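Local coordinates for protein beta-lactamase (Mycobacterium tuberculosis, PDB 4WHI) that is the C-terminal domain of a penicillin-binding protein of the beta-lactamase family, an all-beta domain whose own role is not established, at residues N27-P32 against D95-F100; L42-G47 against L87-Y92; K49-D54 against T66-N71; D61-T66 against A80-D85. All blocks are in the same frame, centred on the assembly; numbering follows the deposited sequence.

Contact 1: N27-P32 against D95-F100; sequences NDYWGP and DKLGTF
N27 grips the chain around L97 and T99 with its side-chain amide, and this is the polar heart of the contact. Both hydrogens of ND2 are spent: one bond runs from N27 ND2 to L97 O at 2.9 Å, the other from N27 ND2 to T99 O, also 2.9 Å. Neither is straight, with N-H...O angles of 150° and 140°, and in each case the donor stands well above the plane of the carbonyl it serves. The other end of the amide faces its own loop: N27 OD1 takes the backbone N of W30 at 2.8 Å, an Asx motif, and accepts a weaker bond from the N of Y29.

Aromatic and apolar contacts lie beside that amide. With CG anti to the backbone N (chi1 -177°), the N27 side chain extends over one face of F100, CB lying 3.4 Å from F100 CD2 and ND2 above the ring centre. The carbonyl of G31 meets the same ring at its edge, G31 O being 3.3 Å from F100 CE2. W30 and F100 have nearly parallel planes but are slid so far apart that they barely overlap; W30 CB rests 3.8 Å from F100 CE2. Farther out, L97 CD1 makes a CH-pi contact over the face of Y29, 3.8 Å from the ring centroid. Behind the contact, F100 pairs through its backbone with L87 of the adjoining strand.

The chemistry is that of one asparagine engaged at both ends of its amide: its oxygen shapes the 27-32 turn while its nitrogen ties that turn to the segment entering strand 99-101, fixing the rotation of the group.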
loop_
_atom_site.group_PDB
_atom_site.type_symbol
_atom_site.label_atom_id
_atom_site.label_comp_id
_atom_site.label_asym_id
_atom_site.label_seq_id
_atom_site.Cartn_x
_atom_site.Cartn_y
_atom_site.Cartn_z
ATOM N N ASN A 27 7.116 -12.662 2.276
ATOM C CA ASN A 27 8.039 -12.541 1.155
ATOM C C ASN A 27 9.459 -12.809 1.673
ATOM O O ASN A 27 9.930 -12.112 2.572
ATOM C CB ASN A 27 7.925 -11.130 0.567
ATOM C CG ASN A 27 8.797 -10.919 -0.661
ATOM O OD1 ASN A 27 10.017 -11.020 -0.591
ATOM N ND2 ASN A 27 8.176 -10.570 -1.773
ATOM N N ASP A 28 10.129 -13.816 1.107
ATOM C CA ASP A 28 11.471 -14.230 1.540
ATOM C C ASP A 28 12.533 -13.151 1.315
ATOM O O ASP A 28 13.503 -13.033 2.081
ATOM C CB ASP A 28 11.900 -15.493 0.774
ATOM C CG ASP A 28 11.009 -16.694 1.058
ATOM O OD1 ASP A 28 10.419 -16.757 2.158
ATOM O OD2 ASP A 28 10.905 -17.584 0.181
ATOM N N TYR A 29 12.352 -12.372 0.257
ATOM C CA TYR A 29 13.359 -11.409 -0.178
ATOM C C TYR A 29 13.278 -10.088 0.594
ATOM O O TYR A 29 14.290 -9.608 1.118
ATOM C CB TYR A 29 13.215 -11.166 -1.685
ATOM C CG TYR A 29 14.357 -10.394 -2.301
ATOM C CD1 TYR A 29 15.642 -10.922 -2.325
ATOM C CD2 TYR A 29 14.158 -9.138 -2.861
ATOM C CE1 TYR A 29 16.698 -10.223 -2.890
ATOM C CE2 TYR A 29 15.212 -8.425 -3.425
ATOM C CZ TYR A 29 16.481 -8.981 -3.440
ATOM O OH TYR A 29 17.536 -8.290 -3.986
ATOM N N TRP A 30 12.076 -9.515 0.661
ATOM C CA TRP A 30 11.850 -8.229 1.323
ATOM C C TRP A 30 11.395 -8.370 2.779
ATOM O O TRP A 30 11.323 -7.384 3.507
ATOM C CB TRP A 30 10.802 -7.423 0.552
ATOM C CG TRP A 30 11.179 -7.103 -0.855
ATOM C CD1 TRP A 30 10.562 -7.547 -1.983
ATOM C CD2 TRP A 30 12.263 -6.268 -1.293
ATOM N NE1 TRP A 30 11.184 -7.041 -3.099
ATOM C CE2 TRP A 30 12.229 -6.251 -2.706
ATOM C CE3 TRP A 30 13.257 -5.533 -0.631
ATOM C CZ2 TRP A 30 13.150 -5.534 -3.466
ATOM C CZ3 TRP A 30 14.171 -4.813 -1.394
ATOM C CH2 TRP A 30 14.110 -4.821 -2.792
ATOM N N GLY A 31 11.094 -9.592 3.206
ATOM C CA GLY A 31 10.469 -9.804 4.504
ATOM C C GLY A 31 8.983 -9.513 4.407
ATOM O O GLY A 31 8.495 -9.083 3.359
ATOM N N PRO A 32 8.245 -9.740 5.497
ATOM C CA PRO A 32 6.791 -9.608 5.408
ATOM C C PRO A 32 6.303 -8.174 5.289
ATOM O O PRO A 32 6.942 -7.259 5.800
ATOM C CB PRO A 32 6.306 -10.220 6.721
ATOM C CG PRO A 32 7.442 -10.034 7.665
ATOM C CD PRO A 32 8.682 -10.188 6.830
ATOM N N ASP A 95 12.092 -6.355 -10.118
ATOM C CA ASP A 95 12.552 -7.674 -10.560
ATOM C C ASP A 95 11.484 -8.755 -10.326
ATOM O O ASP A 95 11.804 -9.945 -10.230
ATOM C CB ASP A 95 13.856 -8.040 -9.842
ATOM C CG ASP A 95 15.008 -7.133 -10.230
ATOM O OD1 ASP A 95 15.428 -7.173 -11.407
ATOM O OD2 ASP A 95 15.497 -6.381 -9.362
ATOM N N LYS A 96 10.220 -8.332 -10.256
ATOM C CA LYS A 96 9.068 -9.220 -10.034
ATOM C C LYS A 96 9.108 -9.979 -8.698
ATOM O O LYS A 96 8.519 -11.058 -8.565
ATOM C CB LYS A 96 8.863 -10.179 -11.228
ATOM C CG LYS A 96 8.360 -9.486 -12.491
ATOM C CD LYS A 96 6.891 -9.078 -12.363
ATOM C CE LYS A 96 6.521 -7.913 -13.277
ATOM N NZ LYS A 96 5.337 -7.164 -12.786
ATOM N N LEU A 97 9.770 -9.388 -7.701
ATOM C CA LEU A 97 9.816 -9.950 -6.351
ATOM C C LEU A 97 8.936 -9.134 -5.396
ATOM O O LEU A 97 9.114 -9.195 -4.182
ATOM C CB LEU A 97 11.263 -9.982 -5.843
ATOM C CG LEU A 97 12.260 -10.832 -6.643
ATOM C CD1 LEU A 97 13.687 -10.571 -6.180
ATOM C CD2 LEU A 97 11.929 -12.314 -6.549
ATOM N N GLY A 98 7.976 -8.393 -5.950
ATOM C CA GLY A 98 7.163 -7.446 -5.182
ATOM C C GLY A 98 5.768 -7.936 -4.835
ATOM O O GLY A 98 4.892 -7.138 -4.482
ATOM N N THR A 99 5.549 -9.243 -4.937
ATOM C CA THR A 99 4.313 -9.834 -4.461
ATOM C C THR A 99 4.540 -10.475 -3.099
ATOM O O THR A 99 5.516 -11.196 -2.878
ATOM C CB THR A 99 3.736 -10.844 -5.465
ATOM O OG1 THR A 99 3.533 -10.179 -6.716
ATOM C CG2 THR A 99 2.403 -11.401 -4.970
ATOM N N PHE A 100 3.622 -10.173 -2.189
ATOM C CA PHE A 100 3.670 -10.631 -0.817
ATOM C C PHE A 100 2.399 -11.448 -0.604
ATOM O O PHE A 100 1.325 -11.038 -1.053
ATOM C CB PHE A 100 3.707 -9.432 0.135
ATOM C CG PHE A 100 4.902 -8.530 -0.052
ATOM C CD1 PHE A 100 5.016 -7.718 -1.175
ATOM C CD2 PHE A 100 5.896 -8.468 0.911
ATOM C CE1 PHE A 100 6.109 -6.883 -1.344
ATOM C CE2 PHE A 100 6.989 -7.631 0.751
ATOM C CZ PHE A 100 7.101 -6.846 -0.380
#

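Contact 2: L42-G47 against L87-Y92; sequences LRLSLG and LNLEYY
L46 and L44 push their branched ends into the side chains of L87, L89 and Y92, and no hydrogen bond crosses between the two segments. The strands 42-46 and 87-89 are not neighbours: their axes stay 11.8 Å apart at closest approach and run at 68° to each other, so side chains alone bridge the space between them.

L89 provides the central bump. Reaching tip to tip toward both leucines of the other strand, its CD1 sits in the notch between L44 CD2 (4.2 Å) and L46 CD2 (3.9 Å), while L89 CD2 meets L44 CD2 at 3.9 Å. L44 forks too. Its CG is anti to the backbone N (chi1 170°), and while one methyl meets L89, the other, CD1, approaches L87 CD2 more loosely at 4.2 Å, the two side chains crossing at a slant.

The remaining methyl of L46, CD1, comes against the hydroxyl end of Y92, 3.6 Å from Y92 CE2 and as close to its OH. It arrives obliquely to the ring, whereas Y91 CD2 lies over the centre of a Y92 face. A33 on one side, and A80 and F82 on the other, continue the apolar packing.

With the four leucines buried and the Y92 hydroxyl the one polar atom here to meet their methyls, the contact relies on shape and water exclusion: hydrophobic core, closing the curved sheet across its interior.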
loop_
_atom_site.group_PDB
_atom_site.type_symbol
_atom_site.label_atom_id
_atom_site.label_comp_id
_atom_site.label_asym_id
_atom_site.label_seq_id
_atom_site.Cartn_x
_atom_site.Cartn_y
_atom_site.Cartn_z
ATOM N N LEU A 42 -6.126 1.873 7.323
ATOM C CA LEU A 42 -5.210 0.780 7.017
ATOM C C LEU A 42 -3.783 1.333 7.004
ATOM O O LEU A 42 -3.535 2.438 6.502
ATOM C CB LEU A 42 -5.505 0.127 5.664
ATOM C CG LEU A 42 -6.663 -0.851 5.518
ATOM C CD1 LEU A 42 -6.716 -1.345 4.079
ATOM C CD2 LEU A 42 -6.536 -2.027 6.469
ATOM N N ARG A 43 -2.865 0.564 7.569
ATOM C CA ARG A 43 -1.441 0.896 7.569
ATOM C C ARG A 43 -0.634 -0.273 7.020
ATOM O O ARG A 43 -1.009 -1.432 7.199
ATOM C CB ARG A 43 -0.946 1.205 8.981
ATOM C CG ARG A 43 -1.776 2.234 9.746
ATOM C CD ARG A 43 -2.802 1.584 10.669
ATOM N NE ARG A 43 -2.133 0.694 11.606
ATOM C CZ ARG A 43 -1.532 1.080 12.731
ATOM N NH1 ARG A 43 -1.560 2.351 13.120
ATOM N NH2 ARG A 43 -0.915 0.184 13.479
ATOM N N LEU A 44 0.471 0.059 6.357
ATOM C CA LEU A 44 1.416 -0.903 5.810
ATOM C C LEU A 44 2.752 -0.746 6.540
ATOM O O LEU A 44 3.327 0.347 6.539
ATOM C CB LEU A 44 1.609 -0.625 4.318
ATOM C CG LEU A 44 2.727 -1.349 3.573
ATOM C CD1 LEU A 44 2.448 -2.840 3.543
ATOM C CD2 LEU A 44 2.848 -0.808 2.156
ATOM N N SER A 45 3.226 -1.819 7.171
ATOM C CA SER A 45 4.531 -1.826 7.847
ATOM C C SER A 45 5.514 -2.745 7.121
ATOM O O SER A 45 5.186 -3.890 6.808
ATOM C CB SER A 45 4.393 -2.285 9.296
ATOM O OG SER A 45 3.534 -1.436 10.029
ATOM N N LEU A 46 6.719 -2.236 6.870
ATOM C CA LEU A 46 7.754 -2.969 6.146
ATOM C C LEU A 46 9.088 -2.909 6.886
ATOM O O LEU A 46 9.434 -1.891 7.467
ATOM C CB LEU A 46 7.948 -2.360 4.768
ATOM C CG LEU A 46 6.765 -2.419 3.811
ATOM C CD1 LEU A 46 6.877 -1.308 2.777
ATOM C CD2 LEU A 46 6.700 -3.791 3.165
ATOM N N GLY A 47 9.834 -4.005 6.840
ATOM C CA GLY A 47 11.193 -4.040 7.356
ATOM C C GLY A 47 11.276 -4.365 8.835
ATOM O O GLY A 47 10.275 -4.287 9.548
ATOM N N LEU A 87 -0.576 -9.308 -1.984
ATOM C CA LEU A 87 -0.393 -7.875 -2.009
ATOM C C LEU A 87 0.786 -7.595 -2.932
ATOM O O LEU A 87 1.867 -8.129 -2.719
ATOM C CB LEU A 87 -0.090 -7.374 -0.603
ATOM C CG LEU A 87 0.393 -5.932 -0.451
ATOM C CD1 LEU A 87 -0.623 -4.950 -1.020
ATOM C CD2 LEU A 87 0.660 -5.648 1.012
ATOM N N ASN A 88 0.569 -6.778 -3.958
ATOM C CA ASN A 88 1.639 -6.367 -4.855
ATOM C C ASN A 88 1.997 -4.923 -4.573
ATOM O O ASN A 88 1.141 -4.042 -4.647
ATOM C CB ASN A 88 1.229 -6.520 -6.321
ATOM C CG ASN A 88 2.340 -6.119 -7.277
ATOM O OD1 ASN A 88 2.486 -4.949 -7.611
ATOM N ND2 ASN A 88 3.134 -7.090 -7.711
ATOM N N LEU A 89 3.260 -4.702 -4.235
ATOM C CA LEU A 89 3.796 -3.371 -3.996
ATOM C C LEU A 89 4.684 -2.995 -5.170
ATOM O O LEU A 89 5.781 -3.542 -5.334
ATOM C CB LEU A 89 4.617 -3.365 -2.712
ATOM C CG LEU A 89 3.882 -3.726 -1.426
ATOM C CD1 LEU A 89 4.851 -3.594 -0.264
ATOM C CD2 LEU A 89 2.654 -2.847 -1.218
ATOM N N GLU A 90 4.212 -2.066 -5.994
ATOM C CA GLU A 90 4.958 -1.697 -7.193
ATOM C C GLU A 90 6.377 -1.206 -6.882
ATOM O O GLU A 90 7.302 -1.478 -7.648
ATOM C CB GLU A 90 4.188 -0.692 -8.051
ATOM C CG GLU A 90 3.878 0.634 -7.385
ATOM C CD GLU A 90 3.497 1.731 -8.376
ATOM O OE1 GLU A 90 3.708 1.565 -9.594
ATOM O OE2 GLU A 90 2.985 2.772 -7.931
ATOM N N TYR A 91 6.553 -0.526 -5.747
ATOM C CA TYR A 91 7.873 -0.037 -5.341
ATOM C C TYR A 91 8.924 -1.148 -5.313
ATOM O O TYR A 91 10.097 -0.912 -5.639
ATOM C CB TYR A 91 7.816 0.628 -3.961
ATOM C CG TYR A 91 9.117 1.292 -3.566
ATOM C CD1 TYR A 91 9.449 2.553 -4.049
ATOM C CD2 TYR A 91 10.024 0.652 -2.724
ATOM C CE1 TYR A 91 10.644 3.161 -3.704
ATOM C CE2 TYR A 91 11.222 1.251 -2.371
ATOM C CZ TYR A 91 11.529 2.505 -2.865
ATOM O OH TYR A 91 12.712 3.112 -2.515
ATOM N N TYR A 92 8.496 -2.348 -4.921
ATOM C CA TYR A 92 9.396 -3.477 -4.695
ATOM C C TYR A 92 9.355 -4.526 -5.800
ATOM O O TYR A 92 9.900 -5.621 -5.627
ATOM C CB TYR A 92 9.034 -4.161 -3.380
ATOM C CG TYR A 92 9.331 -3.335 -2.166
ATOM C CD1 TYR A 92 10.632 -3.211 -1.690
ATOM C CD2 TYR A 92 8.321 -2.686 -1.487
ATOM C CE1 TYR A 92 10.912 -2.453 -0.567
ATOM C CE2 TYR A 92 8.587 -1.922 -0.366
ATOM C CZ TYR A 92 9.884 -1.812 0.092
ATOM O OH TYR A 92 10.142 -1.055 1.207
#

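Contact 3: K49-D54 against T66-N71; sequences KNQTFD and TLSTEN
F53 presents the edge of its ring to the chain leaving strand 62-66. T66 O lies near the ring plane, 3.3 Å from F53 CD2, and the backbone N of S68 sits at the same rim, 4.0 Å from F53 CE2. The CA of L67 approaches obliquely, 4.2 Å from F53 CE2. What meets the phenyl group here is therefore mostly peptide backbone, with carbonyl oxygen set against the slightly positive ring hydrogens. The ring also meets that of F65, their planes inclined at about 50°.

The other flat group is the amide of Q51. Its chain is fully stretched, with CG anti to the backbone N (chi1 -174°) and chi2 at 176°, and this extension carries the amide across to S68. There Q51 NE2 comes 3.3 Å from S68 OG and 3.6 Å from S68 CB. The serine oxygen already has a backbone partner: it accepts from E70 N at 3.2 Å, making an ST turn at the start of the type I beta turn S68 to N71. The carboxylate of E70 lies a little farther from the Q51 amide.

At the other end of the contact, a water joins the two main chains. It donates to D54 O at 2.8 Å and accepts from T66 N, thus spanning a place where the strands have begun to part.

In the sheet, strand 51-59 lies between strands 41-46 and 62-66. F53 bonds through its backbone to L44 on the former, while the 66-71 segment begins the long connection to strand 77-83, with L67 bonded through its backbone to G75 and S76.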
loop_
_atom_site.group_PDB
_atom_site.type_symbol
_atom_site.label_atom_id
_atom_site.label_comp_id
_atom_site.label_asym_id
_atom_site.label_seq_id
_atom_site.Cartn_x
_atom_site.Cartn_y
_atom_site.Cartn_z
ATOM N N LYS A 49 12.463 -2.661 11.236
ATOM C CA LYS A 49 12.188 -1.481 12.061
ATOM C C LYS A 49 10.736 -0.970 11.931
ATOM O O LYS A 49 10.404 0.111 12.432
ATOM C CB LYS A 49 13.169 -0.358 11.703
ATOM C CG LYS A 49 14.640 -0.747 11.780
ATOM C CD LYS A 49 15.311 -0.110 12.983
ATOM C CE LYS A 49 16.739 -0.595 13.167
ATOM N NZ LYS A 49 17.342 -0.074 14.426
ATOM N N ASN A 50 9.874 -1.743 11.267
ATOM C CA ASN A 50 8.455 -1.395 11.138
ATOM C C ASN A 50 8.239 -0.012 10.556
ATOM O O ASN A 50 7.444 0.756 11.071
ATOM C CB ASN A 50 7.735 -1.479 12.488
ATOM C CG ASN A 50 7.566 -2.890 12.971
ATOM O OD1 ASN A 50 7.518 -3.835 12.180
ATOM N ND2 ASN A 50 7.456 -3.044 14.279
ATOM N N GLN A 51 8.947 0.305 9.482
ATOM C CA GLN A 51 8.663 1.534 8.759
ATOM C C GLN A 51 7.219 1.452 8.277
ATOM O O GLN A 51 6.856 0.504 7.575
ATOM C CB GLN A 51 9.595 1.695 7.570
ATOM C CG GLN A 51 9.412 3.032 6.880
ATOM C CD GLN A 51 10.397 3.244 5.755
ATOM O OE1 GLN A 51 10.752 2.304 5.040
ATOM N NE2 GLN A 51 10.837 4.483 5.582
ATOM N N THR A 52 6.405 2.433 8.655
ATOM C CA THR A 52 4.954 2.331 8.473
ATOM C C THR A 52 4.348 3.477 7.678
ATOM O O THR A 52 4.712 4.642 7.857
ATOM C CB THR A 52 4.249 2.174 9.830
ATOM O OG1 THR A 52 4.696 0.952 10.427
ATOM C CG2 THR A 52 2.726 2.123 9.677
ATOM N N PHE A 53 3.409 3.113 6.799
ATOM C CA PHE A 53 2.775 4.043 5.885
ATOM C C PHE A 53 1.261 3.930 5.990
ATOM O O PHE A 53 0.723 2.823 6.030
ATOM C CB PHE A 53 3.177 3.725 4.447
ATOM C CG PHE A 53 4.657 3.729 4.207
ATOM C CD1 PHE A 53 5.416 2.587 4.427
ATOM C CD2 PHE A 53 5.291 4.874 3.737
ATOM C CE1 PHE A 53 6.778 2.590 4.201
ATOM C CE2 PHE A 53 6.651 4.878 3.505
ATOM C CZ PHE A 53 7.396 3.736 3.734
ATOM N N ASP A 54 0.574 5.063 6.025
ATOM C CA ASP A 54 -0.881 5.070 5.877
ATOM C C ASP A 54 -1.229 4.664 4.455
ATOM O O ASP A 54 -0.633 5.170 3.507
ATOM C CB ASP A 54 -1.459 6.459 6.124
ATOM C CG ASP A 54 -1.513 6.823 7.577
ATOM O OD1 ASP A 54 -1.250 5.954 8.441
ATOM O OD2 ASP A 54 -1.828 7.997 7.853
ATOM N N THR A 66 2.572 7.179 0.472
ATOM C CA THR A 66 3.521 8.218 0.077
ATOM C C THR A 66 4.877 7.915 0.707
ATOM O O THR A 66 4.960 7.567 1.885
ATOM C CB THR A 66 3.031 9.628 0.472
ATOM O OG1 THR A 66 2.626 9.638 1.845
ATOM C CG2 THR A 66 1.840 10.049 -0.393
ATOM N N LEU A 67 5.934 8.046 -0.090
ATOM C CA LEU A 67 7.261 7.635 0.334
ATOM C C LEU A 67 7.817 8.577 1.400
ATOM O O LEU A 67 7.438 9.744 1.472
ATOM C CB LEU A 67 8.200 7.532 -0.871
ATOM C CG LEU A 67 7.755 6.530 -1.951
ATOM C CD1 LEU A 67 8.808 6.423 -3.045
ATOM C CD2 LEU A 67 7.467 5.161 -1.351
ATOM N N SER A 68 8.698 8.036 2.236
ATOM C CA SER A 68 9.216 8.740 3.400
ATOM C C SER A 68 10.290 9.755 3.019
ATOM O O SER A 68 10.800 9.755 1.894
ATOM C CB SER A 68 9.787 7.746 4.407
ATOM O OG SER A 68 11.112 7.383 4.072
ATOM N N THR A 69 10.654 10.594 3.985
ATOM C CA THR A 69 11.683 11.611 3.787
ATOM C C THR A 69 13.091 11.018 3.603
ATOM O O THR A 69 14.003 11.723 3.157
ATOM C CB THR A 69 11.682 12.637 4.941
ATOM O OG1 THR A 69 11.835 11.957 6.188
ATOM C CG2 THR A 69 10.378 13.427 4.958
ATOM N N GLU A 70 13.264 9.739 3.944
ATOM C CA GLU A 70 14.509 8.995 3.682
ATOM C C GLU A 70 14.662 8.590 2.216
ATOM O O GLU A 70 15.759 8.225 1.779
ATOM C CB GLU A 70 14.573 7.719 4.541
ATOM C CG GLU A 70 14.590 7.952 6.046
ATOM C CD GLU A 70 14.671 6.662 6.853
ATOM O OE1 GLU A 70 14.797 5.567 6.251
ATOM O OE2 GLU A 70 14.612 6.741 8.101
ATOM N N ASN A 71 13.566 8.641 1.460
ATOM C CA ASN A 71 13.578 8.239 0.066
ATOM C C ASN A 71 14.185 9.302 -0.836
ATOM O O ASN A 71 14.176 10.490 -0.506
ATOM C CB ASN A 71 12.156 7.953 -0.409
ATOM C CG ASN A 71 12.125 7.013 -1.589
ATOM O OD1 ASN A 71 12.178 7.444 -2.742
ATOM N ND2 ASN A 71 12.071 5.715 -1.307
HETATM O O HOH W 1 1.633 6.853 3.230
#

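Contact 4: D61-T66 against A80-D85; sequences DTFTFT and ATFAGD
Matching first torsions help bring F63 and F82 together from the same face of the hairpin: in both, CG is anti to the carbonyl carbon (chi1 -67° and -66°), and the rings come together with planes at 88°. F63 CD1 lies 3.7 Å from F82 CE1, at the edge of the F82 ring. The carbonyl oxygen of D61 sits in the plane of the same F82 ring, at its edge.

Beneath these rings runs a regular antiparallel pairing. F63 and A80 form a hydrogen-bonded pair, F63 N to A80 O at 2.9 Å and A80 N to F63 O at 2.8 Å, both almost straight. Two residues along each strand, F82 N donates to D61 O at 3.0 Å. Between them T62 and T81 make a non-hydrogen-bonded pair whose side chains occupy the other face of the sheet; their OG1 atoms share a weak hydrogen bond of 3.5 Å. The carboxylate of D61 turns to the hydroxyl of Y21, whose ring also touches F63 and F82.

The hairpin thus has two chemically different faces: threonine hydroxyls on one, and on the other phenyl rings and A80 packed into the buried core.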
loop_
_atom_site.group_PDB
_atom_site.type_symbol
_atom_site.label_atom_id
_atom_site.label_comp_id
_atom_site.label_asym_id
_atom_site.label_seq_id
_atom_site.Cartn_x
_atom_site.Cartn_y
_atom_site.Cartn_z
ATOM N N ASP A 61 -9.552 -2.475 -5.130
ATOM C CA ASP A 61 -8.684 -3.081 -4.117
ATOM C C ASP A 61 -7.263 -2.500 -4.142
ATOM O O ASP A 61 -6.343 -3.079 -3.569
ATOM C CB ASP A 61 -8.629 -4.596 -4.307
ATOM C CG ASP A 61 -9.974 -5.257 -4.110
ATOM O OD1 ASP A 61 -10.708 -4.897 -3.162
ATOM O OD2 ASP A 61 -10.300 -6.144 -4.916
ATOM N N THR A 62 -7.095 -1.361 -4.807
ATOM C CA THR A 62 -5.808 -0.688 -4.873
ATOM C C THR A 62 -5.801 0.518 -3.937
ATOM O O THR A 62 -6.745 1.300 -3.909
ATOM C CB THR A 62 -5.484 -0.255 -6.319
ATOM O OG1 THR A 62 -5.418 -1.420 -7.153
ATOM C CG2 THR A 62 -4.144 0.488 -6.395
ATOM N N PHE A 63 -4.727 0.619 -3.157
ATOM C CA PHE A 63 -4.460 1.723 -2.258
ATOM C C PHE A 63 -3.124 2.344 -2.655
ATOM O O PHE A 63 -2.380 1.792 -3.478
ATOM C CB PHE A 63 -4.377 1.208 -0.811
ATOM C CG PHE A 63 -5.681 0.688 -0.274
ATOM C CD1 PHE A 63 -6.159 -0.560 -0.662
ATOM C CD2 PHE A 63 -6.433 1.441 0.625
ATOM C CE1 PHE A 63 -7.361 -1.038 -0.169
ATOM C CE2 PHE A 63 -7.642 0.956 1.121
ATOM C CZ PHE A 63 -8.100 -0.281 0.718
ATOM N N THR A 64 -2.816 3.499 -2.082
ATOM C CA THR A 64 -1.502 4.093 -2.264
ATOM C C THR A 64 -0.898 4.495 -0.933
ATOM O O THR A 64 -1.601 4.665 0.073
ATOM C CB THR A 64 -1.534 5.331 -3.184
ATOM O OG1 THR A 64 -2.381 6.326 -2.613
ATOM C CG2 THR A 64 -2.007 4.983 -4.616
ATOM N N PHE A 65 0.420 4.640 -0.940
ATOM C CA PHE A 65 1.119 5.270 0.159
ATOM C C PHE A 65 2.120 6.282 -0.394
ATOM O O PHE A 65 2.445 6.273 -1.592
ATOM C CB PHE A 65 1.780 4.236 1.075
ATOM C CG PHE A 65 2.773 3.337 0.391
ATOM C CD1 PHE A 65 2.353 2.220 -0.324
ATOM C CD2 PHE A 65 4.137 3.575 0.503
ATOM C CE1 PHE A 65 3.267 1.384 -0.942
ATOM C CE2 PHE A 65 5.056 2.737 -0.111
ATOM C CZ PHE A 65 4.622 1.641 -0.833
ATOM N N THR A 66 2.572 7.179 0.472
ATOM C CA THR A 66 3.521 8.218 0.077
ATOM C C THR A 66 4.877 7.915 0.707
ATOM O O THR A 66 4.960 7.567 1.885
ATOM C CB THR A 66 3.031 9.628 0.472
ATOM O OG1 THR A 66 2.626 9.638 1.845
ATOM C CG2 THR A 66 1.840 10.049 -0.393
ATOM N N ALA A 80 -0.270 -0.043 -3.848
ATOM C CA ALA A 80 -0.400 -1.290 -3.111
ATOM C C ALA A 80 -1.689 -1.964 -3.560
ATOM O O ALA A 80 -2.783 -1.506 -3.229
ATOM C CB ALA A 80 -0.438 -1.014 -1.621
ATOM N N THR A 81 -1.562 -3.049 -4.319
ATOM C CA THR A 81 -2.713 -3.698 -4.945
ATOM C C THR A 81 -2.979 -5.034 -4.274
ATOM O O THR A 81 -2.127 -5.922 -4.280
ATOM C CB THR A 81 -2.476 -3.918 -6.448
ATOM O OG1 THR A 81 -2.158 -2.666 -7.063
ATOM C CG2 THR A 81 -3.714 -4.505 -7.123
ATOM N N PHE A 82 -4.157 -5.160 -3.677
ATOM C CA PHE A 82 -4.554 -6.399 -3.028
ATOM C C PHE A 82 -5.366 -7.261 -3.995
ATOM O O PHE A 82 -6.250 -6.764 -4.692
ATOM C CB PHE A 82 -5.395 -6.116 -1.785
ATOM C CG PHE A 82 -4.657 -5.420 -0.676
ATOM C CD1 PHE A 82 -4.603 -4.032 -0.626
ATOM C CD2 PHE A 82 -4.070 -6.149 0.357
ATOM C CE1 PHE A 82 -3.962 -3.382 0.409
ATOM C CE2 PHE A 82 -3.420 -5.499 1.392
ATOM C CZ PHE A 82 -3.367 -4.116 1.415
ATOM N N ALA A 83 -5.078 -8.557 -4.018
ATOM C CA ALA A 83 -5.867 -9.509 -4.795
ATOM C C ALA A 83 -5.845 -10.857 -4.101
ATOM O O ALA A 83 -4.837 -11.565 -4.139
ATOM C CB ALA A 83 -5.323 -9.621 -6.210
ATOM N N GLY A 84 -6.958 -11.195 -3.450
ATOM C CA GLY A 84 -7.066 -12.426 -2.683
ATOM C C GLY A 84 -6.102 -12.442 -1.518
ATOM O O GLY A 84 -6.163 -11.579 -0.646
ATOM N N ASP A 85 -5.203 -13.420 -1.505
ATOM C CA ASP A 85 -4.199 -13.505 -0.453
ATOM C C ASP A 85 -2.862 -12.867 -0.858
ATOM O O ASP A 85 -1.860 -13.068 -0.183
ATOM C CB ASP A 85 -4.014 -14.962 -0.008
ATOM C CG ASP A 85 -5.122 -15.438 0.939
ATOM O OD1 ASP A 85 -5.923 -14.606 1.431
ATOM O OD2 ASP A 85 -5.184 -16.654 1.202
#

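All four contacts reach one antiparallel sheet whose strands follow chain order, contacts 1 and 3 partly through its loops. Contact 2 is the middle piece: its centre lies about 8 Å from that of contact 4 and about 10 Å from those of contacts 1 and 3. Probable backbone hydrogen bonds connect it to each, F100 O to L87 N at 2.7 Å toward contact 1, L44 O to F53 N at 2.8 Å toward contact 3, and T81 O to N88 N at 2.8 Å toward contact 4. Contacts 3 and 4 share T66 although their centres are about 16 Å apart. Contacts 1 and 3, about 17 Å apart between centres, do not touch.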